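PDB 5M3C: diguanylate cyclase from Pseudomonas aeruginosa, which belongs to the GGDEF-EAL family of two-domain proteins, binding calcium in both domains and guanosine-5'-triphosphate in the GGDEF domain. Local coordinates for residues D243-H248 with L266-A271; L300-S305 with A316-L321. One frame throughout, in Å; residues are numbered along the deposited sequence.

Interaction 1 of 2, residues D243-H248 with L266-A271. With CA (calcium ion), chain H.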
ATOM      1  N   ASP B 243     -10.727  23.853   4.378  1.00 57.85           N
ATOM      2  CA  ASP B 243     -10.536  25.280   4.166  1.00 57.54           C
ATOM      3  C   ASP B 243     -11.069  26.044   5.370  1.00 56.17           C
ATOM      4  O   ASP B 243     -10.396  26.928   5.909  1.00 56.71           O
ATOM      5  CB  ASP B 243     -11.258  25.736   2.898  1.00 58.88           C
ATOM      6  CG  ASP B 243     -10.477  26.782   2.131  1.00 60.96           C
ATOM      7  OD1 ASP B 243      -9.474  26.411   1.484  1.00 62.45           O
ATOM      8  OD2 ASP B 243     -10.867  27.970   2.171  1.00 61.49           O
ATOM      9  N   TRP B 244     -12.282  25.691   5.787  1.00 53.95           N
ATOM     10  CA  TRP B 244     -12.894  26.278   6.974  1.00 52.63           C
ATOM     11  C   TRP B 244     -11.989  26.095   8.181  1.00 52.53           C
ATOM     12  O   TRP B 244     -11.731  27.039   8.925  1.00 51.76           O
ATOM     13  CB  TRP B 244     -14.248  25.627   7.258  1.00 51.82           C
ATOM     14  CG  TRP B 244     -15.005  26.287   8.370  1.00 51.03           C
ATOM     15  CD1 TRP B 244     -15.929  27.280   8.248  1.00 50.97           C
ATOM     16  CD2 TRP B 244     -14.900  26.007   9.772  1.00 50.64           C
ATOM     17  NE1 TRP B 244     -16.407  27.638   9.484  1.00 51.27           N
ATOM     18  CE2 TRP B 244     -15.792  26.871  10.437  1.00 50.65           C
ATOM     19  CE3 TRP B 244     -14.141  25.110  10.528  1.00 50.30           C
ATOM     20  CZ2 TRP B 244     -15.946  26.866  11.820  1.00 50.25           C
ATOM     21  CZ3 TRP B 244     -14.296  25.107  11.903  1.00 50.49           C
ATOM     22  CH2 TRP B 244     -15.191  25.979  12.534  1.00 50.43           C
ATOM     23  N   VAL B 245     -11.513  24.869   8.371  1.00 53.40           N
ATOM     24  CA  VAL B 245     -10.649  24.556   9.503  1.00 55.25           C
ATOM     25  C   VAL B 245      -9.383  25.411   9.479  1.00 56.44           C
ATOM     26  O   VAL B 245      -9.013  26.009  10.492  1.00 57.72           O
ATOM     27  CB  VAL B 245     -10.264  23.065   9.526  1.00 55.70           C
ATOM     28  CG1 VAL B 245      -9.169  22.805  10.551  1.00 55.73           C
ATOM     29  CG2 VAL B 245     -11.485  22.212   9.827  1.00 55.88           C
ATOM     30  N   LEU B 246      -8.724  25.472   8.325  1.00 56.17           N
ATOM     31  CA  LEU B 246      -7.487  26.237   8.206  1.00 56.94           C
ATOM     32  C   LEU B 246      -7.695  27.715   8.546  1.00 58.74           C
ATOM     33  O   LEU B 246      -7.007  28.265   9.412  1.00 60.04           O
ATOM     34  CB  LEU B 246      -6.899  26.097   6.803  1.00 55.90           C
ATOM     35  CG  LEU B 246      -6.118  24.806   6.551  1.00 55.30           C
ATOM     36  CD1 LEU B 246      -5.773  24.670   5.077  1.00 55.16           C
ATOM     37  CD2 LEU B 246      -4.858  24.763   7.403  1.00 55.29           C
ATOM     38  N   GLU B 247      -8.645  28.351   7.868  1.00 59.92           N
ATOM     39  CA  GLU B 247      -8.897  29.778   8.057  1.00 60.62           C
ATOM     40  C   GLU B 247      -9.163  30.108   9.521  1.00 60.80           C
ATOM     41  O   GLU B 247      -8.578  31.042  10.079  1.00 62.46           O
ATOM     42  CB  GLU B 247     -10.086  30.224   7.205  1.00 61.88           C
ATOM     43  CG  GLU B 247     -10.348  31.723   7.248  1.00 63.25           C
ATOM     44  CD  GLU B 247     -11.469  32.155   6.318  1.00 64.03           C
ATOM     45  OE1 GLU B 247     -11.634  33.376   6.113  1.00 64.71           O
ATOM     46  OE2 GLU B 247     -12.184  31.275   5.793  1.00 63.73           O
ATOM     47  N   HIS B 248     -10.047  29.336  10.140  1.00 60.67           N
ATOM     48  CA  HIS B 248     -10.415  29.565  11.531  1.00 61.13           C
ATOM     49  C   HIS B 248      -9.259  29.243  12.470  1.00 61.26           C
ATOM     50  O   HIS B 248      -9.082  29.906  13.494  1.00 62.05           O
ATOM     51  CB  HIS B 248     -11.643  28.736  11.896  1.00 61.68           C
ATOM     52  CG  HIS B 248     -12.917  29.275  11.327  1.00 62.11           C
ATOM     53  ND1 HIS B 248     -13.812  30.009  12.074  1.00 63.35           N
ATOM     54  CD2 HIS B 248     -13.439  29.201  10.081  1.00 62.04           C
ATOM     55  CE1 HIS B 248     -14.835  30.358  11.316  1.00 63.77           C
ATOM     56  NE2 HIS B 248     -14.633  29.881  10.100  1.00 62.97           N
ATOM     57  N   LEU B 266       0.724  26.262  16.361  1.00 67.57           N
ATOM     58  CA  LEU B 266      -0.576  25.601  16.396  1.00 66.35           C
ATOM     59  C   LEU B 266      -0.654  24.531  15.308  1.00 65.74           C
ATOM     60  O   LEU B 266      -0.350  24.791  14.141  1.00 64.72           O
ATOM     61  CB  LEU B 266      -1.692  26.633  16.207  1.00 65.91           C
ATOM     62  CG  LEU B 266      -3.134  26.116  16.185  1.00 64.66           C
ATOM     63  CD1 LEU B 266      -3.559  25.629  17.559  1.00 64.48           C
ATOM     64  CD2 LEU B 266      -4.077  27.202  15.696  1.00 63.95           C
ATOM     65  N   SER B 267      -1.071  23.330  15.702  1.00 64.74           N
ATOM     66  CA  SER B 267      -1.091  22.178  14.806  1.00 63.75           C
ATOM     67  C   SER B 267      -2.488  21.944  14.264  1.00 63.37           C
ATOM     68  O   SER B 267      -3.461  21.986  15.013  1.00 64.58           O
ATOM     69  CB  SER B 267      -0.639  20.922  15.549  1.00 63.27           C
ATOM     70  OG  SER B 267       0.523  21.168  16.316  1.00 63.98           O
ATOM     71  N   VAL B 268      -2.589  21.688  12.965  1.00 62.64           N
ATOM     72  CA  VAL B 268      -3.872  21.334  12.369  1.00 61.81           C
ATOM     73  C   VAL B 268      -3.723  20.168  11.403  1.00 61.35           C
ATOM     74  O   VAL B 268      -2.807  20.142  10.580  1.00 62.33           O
ATOM     75  CB  VAL B 268      -4.497  22.526  11.627  1.00 61.96           C
ATOM     76  CG1 VAL B 268      -5.754  22.093  10.891  1.00 62.27           C
ATOM     77  CG2 VAL B 268      -4.817  23.642  12.605  1.00 62.39           C
ATOM     78  N   ASN B 269      -4.628  19.199  11.510  1.00 60.76           N
ATOM     79  CA  ASN B 269      -4.622  18.051  10.613  1.00 59.89           C
ATOM     80  C   ASN B 269      -4.998  18.483   9.202  1.00 58.77           C
ATOM     81  O   ASN B 269      -5.904  19.293   9.007  1.00 58.50           O
ATOM     82  CB  ASN B 269      -5.590  16.976  11.104  1.00 60.77           C
ATOM     83  CG  ASN B 269      -5.131  16.325  12.395  1.00 62.61           C
ATOM     84  OD1 ASN B 269      -3.970  15.939  12.532  1.00 64.23           O
ATOM     85  ND2 ASN B 269      -6.047  16.189  13.346  1.00 63.56           N
ATOM     86  N   LEU B 270      -4.292  17.935   8.221  1.00 57.72           N
ATOM     87  CA  LEU B 270      -4.543  18.247   6.825  1.00 57.49           C
ATOM     88  C   LEU B 270      -5.005  16.993   6.096  1.00 57.60           C
ATOM     89  O   LEU B 270      -4.201  16.120   5.780  1.00 57.75           O
ATOM     90  CB  LEU B 270      -3.275  18.796   6.172  1.00 57.28           C
ATOM     91  CG  LEU B 270      -3.459  19.523   4.842  1.00 57.10           C
ATOM     92  CD1 LEU B 270      -4.219  20.822   5.045  1.00 56.74           C
ATOM     93  CD2 LEU B 270      -2.107  19.789   4.201  1.00 57.70           C
ATOM     94  N   ALA B 271      -6.308  16.907   5.841  1.00 58.63           N
ATOM     95  CA  ALA B 271      -6.881  15.778   5.116  1.00 59.19           C
ATOM     96  C   ALA B 271      -6.105  15.513   3.833  1.00 60.14           C
ATOM     97  O   ALA B 271      -5.549  16.430   3.233  1.00 60.85           O
ATOM     98  CB  ALA B 271      -8.344  16.043   4.801  1.00 59.25           C
TER
HETATM   99 CA    CA H1302      -3.462  15.207  14.992  1.00 57.72          CA

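Interaction 2 of 2, residues L300-S305 with A316-L321. With CA (calcium ion), chain H.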
ATOM      1  N   LEU B 300       1.218  21.861  10.039  1.00 59.02           N
ATOM      2  CA  LEU B 300       0.276  20.987   9.344  1.00 58.41           C
ATOM      3  C   LEU B 300       0.586  19.522   9.620  1.00 58.14           C
ATOM      4  O   LEU B 300       1.636  19.016   9.222  1.00 59.69           O
ATOM      5  CB  LEU B 300       0.318  21.244   7.838  1.00 57.95           C
ATOM      6  CG  LEU B 300      -0.067  22.658   7.408  1.00 57.91           C
ATOM      7  CD1 LEU B 300       0.201  22.849   5.925  1.00 58.40           C
ATOM      8  CD2 LEU B 300      -1.523  22.947   7.739  1.00 57.37           C
ATOM      9  N   GLU B 301      -0.333  18.847  10.304  1.00 56.63           N
ATOM     10  CA  GLU B 301      -0.170  17.434  10.624  1.00 55.62           C
ATOM     11  C   GLU B 301      -0.750  16.585   9.504  1.00 55.36           C
ATOM     12  O   GLU B 301      -1.850  16.848   9.032  1.00 55.44           O
ATOM     13  CB  GLU B 301      -0.871  17.093  11.943  1.00 55.00           C
ATOM     14  CG  GLU B 301      -0.230  17.709  13.178  1.00 54.59           C
ATOM     15  CD  GLU B 301      -0.966  17.358  14.457  1.00 54.01           C
ATOM     16  OE1 GLU B 301      -1.916  16.548  14.397  1.00 53.60           O
ATOM     17  OE2 GLU B 301      -0.597  17.889  15.524  1.00 53.46           O
ATOM     18  N   ILE B 302      -0.011  15.567   9.080  1.00 55.98           N
ATOM     19  CA  ILE B 302      -0.490  14.678   8.029  1.00 56.99           C
ATOM     20  C   ILE B 302      -0.345  13.226   8.467  1.00 57.31           C
ATOM     21  O   ILE B 302       0.706  12.820   8.953  1.00 58.09           O
ATOM     22  CB  ILE B 302       0.269  14.901   6.709  1.00 58.01           C
ATOM     23  CG1 ILE B 302       0.455  16.402   6.462  1.00 58.46           C
ATOM     24  CG2 ILE B 302      -0.477  14.248   5.555  1.00 57.88           C
ATOM     25  CD1 ILE B 302       1.029  16.745   5.104  1.00 58.56           C
ATOM     26  N   THR B 303      -1.407  12.450   8.290  1.00 58.41           N
ATOM     27  CA  THR B 303      -1.434  11.071   8.764  1.00 59.80           C
ATOM     28  C   THR B 303      -0.443  10.194   7.997  1.00 60.77           C
ATOM     29  O   THR B 303      -0.354  10.264   6.768  1.00 60.45           O
ATOM     30  CB  THR B 303      -2.856  10.473   8.669  1.00 60.11           C
ATOM     31  OG1 THR B 303      -2.871   9.161   9.243  1.00 61.14           O
ATOM     32  CG2 THR B 303      -3.329  10.397   7.223  1.00 60.14           C
ATOM     33  N   GLU B 304       0.306   9.377   8.736  1.00 61.63           N
ATOM     34  CA  GLU B 304       1.291   8.471   8.146  1.00 61.94           C
ATOM     35  C   GLU B 304       0.680   7.653   7.015  1.00 61.55           C
ATOM     36  O   GLU B 304       1.146   7.701   5.872  1.00 62.03           O
ATOM     37  CB  GLU B 304       1.853   7.534   9.219  1.00 62.78           C
ATOM     38  CG  GLU B 304       2.993   6.646   8.745  1.00 63.03           C
ATOM     39  CD  GLU B 304       3.397   5.611   9.779  1.00 63.56           C
ATOM     40  OE1 GLU B 304       4.588   5.234   9.811  1.00 65.56           O
ATOM     41  OE2 GLU B 304       2.529   5.171  10.562  1.00 63.12           O
ATOM     42  N   SER B 305      -0.373   6.912   7.347  1.00 61.70           N
ATOM     43  CA  SER B 305      -1.028   6.009   6.403  1.00 61.92           C
ATOM     44  C   SER B 305      -1.223   6.637   5.025  1.00 62.26           C
ATOM     45  O   SER B 305      -1.163   5.946   4.009  1.00 63.29           O
ATOM     46  CB  SER B 305      -2.379   5.548   6.962  1.00 62.41           C
ATOM     47  OG  SER B 305      -3.184   6.650   7.345  1.00 63.31           O
ATOM     48  N   ALA B 316       6.528  17.085  -3.874  1.00 87.97           N
ATOM     49  CA  ALA B 316       6.833  18.420  -4.386  1.00 87.03           C
ATOM     50  C   ALA B 316       6.033  19.493  -3.644  1.00 86.52           C
ATOM     51  O   ALA B 316       6.515  20.607  -3.430  1.00 86.03           O
ATOM     52  CB  ALA B 316       6.552  18.486  -5.880  1.00 86.11           C
ATOM     53  N   VAL B 317       4.810  19.149  -3.256  1.00 84.78           N
ATOM     54  CA  VAL B 317       3.962  20.060  -2.496  1.00 83.89           C
ATOM     55  C   VAL B 317       4.516  20.247  -1.087  1.00 83.23           C
ATOM     56  O   VAL B 317       4.607  21.371  -0.595  1.00 82.56           O
ATOM     57  CB  VAL B 317       2.514  19.539  -2.403  1.00 84.02           C
ATOM     58  CG1 VAL B 317       1.684  20.417  -1.476  1.00 84.16           C
ATOM     59  CG2 VAL B 317       1.883  19.480  -3.786  1.00 83.77           C
ATOM     60  N   LEU B 318       4.886  19.142  -0.447  1.00 83.58           N
ATOM     61  CA  LEU B 318       5.437  19.184   0.904  1.00 84.19           C
ATOM     62  C   LEU B 318       6.630  20.128   0.984  1.00 85.79           C
ATOM     63  O   LEU B 318       6.835  20.790   2.003  1.00 87.17           O
ATOM     64  CB  LEU B 318       5.841  17.784   1.367  1.00 83.73           C
ATOM     65  CG  LEU B 318       4.677  16.847   1.698  1.00 83.17           C
ATOM     66  CD1 LEU B 318       5.183  15.435   1.936  1.00 83.82           C
ATOM     67  CD2 LEU B 318       3.904  17.346   2.910  1.00 82.75           C
ATOM     68  N   HIS B 319       7.417  20.185  -0.087  1.00 86.11           N
ATOM     69  CA  HIS B 319       8.502  21.157  -0.176  1.00 86.41           C
ATOM     70  C   HIS B 319       7.924  22.565  -0.245  1.00 86.09           C
ATOM     71  O   HIS B 319       8.321  23.446   0.516  1.00 85.93           O
ATOM     72  CB  HIS B 319       9.378  20.896  -1.401  1.00 86.59           C
ATOM     73  CG  HIS B 319      10.262  19.697  -1.265  1.00 86.47           C
ATOM     74  ND1 HIS B 319      11.277  19.622  -0.336  1.00 86.24           N
ATOM     75  CD2 HIS B 319      10.290  18.528  -1.949  1.00 86.11           C
ATOM     76  CE1 HIS B 319      11.889  18.457  -0.448  1.00 86.58           C
ATOM     77  NE2 HIS B 319      11.310  17.774  -1.421  1.00 87.02           N
ATOM     78  N   GLY B 320       6.975  22.761  -1.157  1.00 85.91           N
ATOM     79  CA  GLY B 320       6.301  24.048  -1.312  1.00 84.00           C
ATOM     80  C   GLY B 320       5.762  24.587  -0.000  1.00 82.12           C
ATOM     81  O   GLY B 320       5.823  25.790   0.259  1.00 82.90           O
ATOM     82  N   LEU B 321       5.233  23.695   0.831  1.00 79.40           N
ATOM     83  CA  LEU B 321       4.704  24.085   2.130  1.00 78.39           C
ATOM     84  C   LEU B 321       5.829  24.540   3.051  1.00 79.07           C
ATOM     85  O   LEU B 321       5.653  25.465   3.843  1.00 78.79           O
ATOM     86  CB  LEU B 321       3.928  22.929   2.767  1.00 77.69           C
ATOM     87  CG  LEU B 321       2.613  22.549   2.079  1.00 76.22           C
ATOM     88  CD1 LEU B 321       1.982  21.336   2.745  1.00 75.38           C
ATOM     89  CD2 LEU B 321       1.646  23.722   2.085  1.00 76.05           C
TER
HETATM   90 CA    CA H1302      -3.462  15.207  14.992  1.00 57.72          CA

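Interaction 1 of 2, residues D243-H248 with L266-A271
Leu246 and Val245 of helix 238-259 rest on Val268 and Leu270 of 266-271, and all four are buried. Leu246 starts at CB along the flank of the helix, not straight at the strand. With CG anti to the carbonyl carbon (chi1 -80°), its branched end swings across, and CG itself only carries the two methyls that do the touching. CD1 meets Leu270 CD1 at 4.2 Å, the two side chains passing slantwise. CD2 reaches Val268 CG1 at 4.5 Å, a looser approach. Val245, one residue back, aims directly at the strand. Its CG1 and Val268 CG1 are 3.5 Å apart, the two side chains running past each other in opposite senses. The beta-branched valines suit this place because their methyls sit close to the backbone, whereas leucine's longer, branched chain lets one residue reach both Val268 and Leu270.

Along the strand, Ser267 turns from the helix, and Asn269 carries its amide to the calcium ion, which OD1 binds at 2.6 Å, together with Glu210, Glu301 and Asp331. The helix belongs to the beta-alpha-beta crossover joining parallel strands 206-217 and 266-269. The contact is purely aliphatic, which implies that the helix is held by dispersion and exclusion of water, while Asn269, between Val268 and Leu270, supplies a ligand to the metal.

Interaction 2 of 2, residues L300-S305 with A316-L321
The backbones of strand 298-303 and helix 312-324 come nearest at Leu300 and Leu321, CA to CA 9.0 Å, a separation that only side chains bridge. Leu300 and Ile302, two residues apart on the strand and thus on one face of it, meet Leu321 and Leu318, which lie one helical turn apart. Strand and helix are paired in reversed order, the earlier strand residue with the later helix residue.

In the first pair Leu300 CD1 is the probing atom, 3.9 Å from Leu321 CD1 and 4.2 Å from Leu321 CD2, so one methyl faces the fork of the other leucine. The two side chains cross at nearly a right angle. In the second, the long branch of Ile302 does the work: CG1 lies beside the backbone N (chi1 -42°), and the chain beyond it is extended (chi2 -172°), carrying CD1 outward to 3.7 Å from Leu318 CD2. Leu318 leaves its helix obliquely and reaches the strand only with its branched end. Leu284 also touches both Leu300 and Leu321, and Leu275 touches Ile302 and Leu321.

Between the two apolar residues, Glu301 is turned to the other face of the strand. Its extended chain brings OE1 to 2.1 Å from the calcium ion, while OE2 forms a salt bridge with Lys352, which should fix the carboxylate's rotation. Where the strand gives way to helix 304-307, the hydroxyls Thr303 OG1 and Ser305 OG are hydrogen-bonded at 3.2 Å.

Helix 312-324 is the main helix of the beta-alpha-beta crossover to parallel strand 327-333. Three leucines and an isoleucine meet by their methyls, without directional bonds, implying that shape and hydrophobicity seat the helix, while the carboxylate of Glu301 serves the metal from the other face.

In the fold
Interaction 1 sets a helix against the strand that follows it, interaction 2 a strand against the helix that follows it, in two crossovers of the EAL domain, a TIM-barrel-like fold; their centres lie about 13 Å apart. Their strands are parallel neighbours in one sheet, probably joined by hydrogen bonds from Leu270 N to Glu301 O and from Glu301 N to Val268 O, each 2.8 Å. In both, the face turned to a helix is aliphatic, and contact of Leu246 with Leu300 connects the two apolar layers. On the other face, Asn269 OD1 and Glu301 OE1 lie 2.8 Å apart. Each helix thus backs a strand that supplies one ligand to the same metal.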